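Local structure of cellulose-binding protein (Saccharophagus degradans, 2X32) at residues Val84-Leu88 / Ala89-Gly93. The protein binds a long polyisoprenoid diphosphate lengthwise inside its YceI-like barrel and is implicated in plant cell wall breakdown. Numbering follows the deposited sequence.
Sequences VPVDL and AAVAG. With OTP ((2E,6E,10E,14E,18E,22E,26E)-3,7,11,15,19,23,27,31-octamethyldotriaconta-2,6,10,14,18,22,26,30-octaenyl trihydrogen diphosphate), chain C.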
loop_
_atom_site.group_PDB
_atom_site.type_symbol
_atom_site.label_atom_id
_atom_site.label_comp_id
_atom_site.label_asym_id
_atom_site.label_seq_id
_atom_site.Cartn_x
_atom_site.Cartn_y
_atom_site.Cartn_z
ATOM N N VAL A 84 9.529 4.886 4.997
ATOM C CA VAL A 84 9.266 6.367 4.998
ATOM C C VAL A 84 9.982 6.933 6.213
ATOM O O VAL A 84 9.706 6.487 7.318
ATOM C CB VAL A 84 7.767 6.679 5.151
ATOM C CG1 VAL A 84 7.495 8.232 5.150
ATOM C CG2 VAL A 84 6.821 5.980 4.083
ATOM N N PRO A 85 10.832 7.952 6.030
ATOM C CA PRO A 85 11.378 8.670 7.193
ATOM C C PRO A 85 10.322 9.528 7.837
ATOM O O PRO A 85 9.531 10.196 7.133
ATOM C CB PRO A 85 12.488 9.569 6.591
ATOM C CG PRO A 85 12.154 9.633 5.189
ATOM C CD PRO A 85 11.562 8.315 4.800
ATOM N N VAL A 86 10.235 9.464 9.169
ATOM C CA VAL A 86 9.190 10.179 9.900
ATOM C C VAL A 86 9.869 11.031 10.967
ATOM O O VAL A 86 10.902 10.626 11.491
ATOM C CB VAL A 86 8.262 9.120 10.576
ATOM C CG1 VAL A 86 7.426 9.653 11.794
ATOM C CG2 VAL A 86 7.411 8.552 9.443
ATOM N N ASP A 87 9.292 12.196 11.224
ATOM C CA ASP A 87 9.692 13.095 12.330
ATOM C C ASP A 87 8.860 12.740 13.540
ATOM O O ASP A 87 7.748 13.174 13.703
ATOM C CB ASP A 87 9.435 14.529 11.900
ATOM C CG ASP A 87 9.851 15.548 12.945
ATOM O OD1 ASP A 87 10.113 15.193 14.120
ATOM O OD2 ASP A 87 9.980 16.736 12.558
ATOM N N LEU A 88 9.448 11.957 14.440
ATOM C CA LEU A 88 8.710 11.504 15.606
ATOM C C LEU A 88 8.285 12.657 16.519
ATOM O O LEU A 88 7.258 12.553 17.192
ATOM C CB LEU A 88 9.559 10.534 16.458
ATOM C CG LEU A 88 9.825 9.156 15.795
ATOM C CD1 LEU A 88 10.733 8.345 16.688
ATOM C CD2 LEU A 88 8.575 8.436 15.612
ATOM N N ALA A 89 9.089 13.716 16.606
ATOM C CA ALA A 89 8.719 14.871 17.446
ATOM C C ALA A 89 7.502 15.604 16.864
ATOM O O ALA A 89 6.656 16.095 17.579
ATOM C CB ALA A 89 9.859 15.826 17.655
ATOM N N ALA A 90 7.392 15.671 15.530
ATOM C CA ALA A 90 6.236 16.319 14.938
ATOM C C ALA A 90 4.970 15.489 15.169
ATOM O O ALA A 90 3.935 16.044 15.446
ATOM C CB ALA A 90 6.480 16.463 13.434
ATOM N N VAL A 91 5.101 14.163 15.119
ATOM C CA VAL A 91 3.986 13.260 15.461
ATOM C C VAL A 91 3.632 13.431 16.956
ATOM O O VAL A 91 2.469 13.575 17.326
ATOM C CB VAL A 91 4.334 11.803 15.148
ATOM C CG1 VAL A 91 3.230 10.894 15.623
ATOM C CG2 VAL A 91 4.628 11.633 13.648
ATOM N N ALA A 92 4.638 13.434 17.833
ATOM C CA ALA A 92 4.406 13.634 19.266
ATOM C C ALA A 92 3.703 14.951 19.578
ATOM O O ALA A 92 2.917 15.026 20.521
ATOM C CB ALA A 92 5.739 13.600 20.008
ATOM N N GLY A 93 4.016 15.972 18.805
ATOM C CA GLY A 93 3.455 17.279 19.000
ATOM C C GLY A 93 2.023 17.495 18.576
ATOM O O GLY A 93 1.434 18.515 18.938
HETATM O O7 OTP C . -13.498 -9.874 -17.217
HETATM P P2 OTP C . -13.171 -11.250 -16.699
HETATM O O5 OTP C . -13.105 -12.294 -17.799
HETATM O O6 OTP C . -13.965 -11.666 -15.490
HETATM O O4 OTP C . -11.598 -11.115 -16.219
HETATM P P1 OTP C . -11.035 -11.159 -14.705
HETATM O O2 OTP C . -11.313 -9.779 -14.140
HETATM O O3 OTP C . -11.340 -12.435 -13.947
HETATM O O1 OTP C . -9.420 -11.113 -14.795
HETATM C C40 OTP C . -8.818 -9.880 -15.239
HETATM C C39 OTP C . -7.906 -9.303 -14.149
HETATM C C37 OTP C . -7.926 -8.036 -13.782
HETATM C C38 OTP C . -8.857 -6.936 -14.309
HETATM C C36 OTP C . -6.938 -7.551 -12.725
HETATM C C35 OTP C . -5.821 -6.690 -13.257
HETATM C C34 OTP C . -4.936 -6.166 -12.110
HETATM C C32 OTP C . -4.333 -4.972 -12.074
HETATM C C33 OTP C . -4.540 -3.941 -13.131
HETATM C C31 OTP C . -3.551 -4.615 -10.801
HETATM C C30 OTP C . -2.102 -4.226 -10.946
HETATM C C29 OTP C . -1.491 -3.797 -9.616
HETATM C C27 OTP C . -0.592 -2.828 -9.480
HETATM C C28 OTP C . 0.058 -2.072 -10.636
HETATM C C26 OTP C . -0.155 -2.353 -8.111
HETATM C C25 OTP C . -0.847 -2.977 -6.919
HETATM C C24 OTP C . -0.694 -2.187 -5.608
HETATM C C22 OTP C . 0.149 -2.465 -4.616
HETATM C C23 OTP C . 1.022 -3.692 -4.519
HETATM C C21 OTP C . 0.196 -1.519 -3.451
HETATM C C20 OTP C . 1.517 -0.707 -3.372
HETATM C C19 OTP C . 1.599 0.218 -2.157
HETATM C C17 OTP C . 1.448 1.541 -2.161
HETATM C C18 OTP C . 1.347 2.412 -3.364
HETATM C C16 OTP C . 1.376 2.266 -0.826
HETATM C C15 OTP C . 2.466 3.284 -0.654
HETATM C C14 OTP C . 2.593 3.725 0.783
HETATM C C12 OTP C . 2.919 4.978 1.185
HETATM C C13 OTP C . 3.134 6.118 0.192
HETATM C C11 OTP C . 3.077 5.339 2.626
HETATM C C10 OTP C . 2.684 4.339 3.638
HETATM C C9 OTP C . 2.610 4.832 5.085
HETATM C C7 OTP C . 3.495 4.586 6.064
HETATM C C8 OTP C . 4.690 3.658 5.973
HETATM C C6 OTP C . 3.265 5.249 7.402
HETATM C C5 OTP C . 4.072 6.516 7.613
HETATM C C4 OTP C . 3.897 7.095 8.986
HETATM C C2 OTP C . 3.861 8.410 9.229
HETATM C C3 OTP C . 3.998 9.535 8.263
HETATM C C1 OTP C . 3.709 8.850 10.657
#
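With CG anti to the backbone N (chi1 -178°), Asp87 turns its carboxylate back to the first turn of helix 88-92. Its OD1 accepts from Ala90 N at 3.1 Å, with an N-H...O angle of 153°. The N-H arrives from above the carboxylate plane. Asp87 sits at the N-cap, and this is its capping bond. Ala90 CB packs against the same carboxylate, 3.5 Å from Asp87 CG. The helical backbone bonds follow: Val91 N gives to Asp87 O, and Ala92 N to Leu88 O at 2.8 Å.

Val86 holds its CG1 anti to N (chi1 159°), where it meets Val91 CG2 at 3.9 Å. Its other methyl, CG2, lies against the tail end of the prenyl chain, 3.6 Å from OTP C2. Val84 CG2 also lines the pocket, 3.7 Å from OTP C8. Shortening Val86 to an alanine removes both methyls, which would probably leave a gap beside Val91 CG2 and the end of the prenyl chain. Met100 and Tyr9 add to the packing on Val91.

The chemistry divides in two: the negative carboxylate of Asp87 probably interacts favourably with the positive end of the helix dipole, while Val84 and Val86 offer the lipid tail apolar methyl groups.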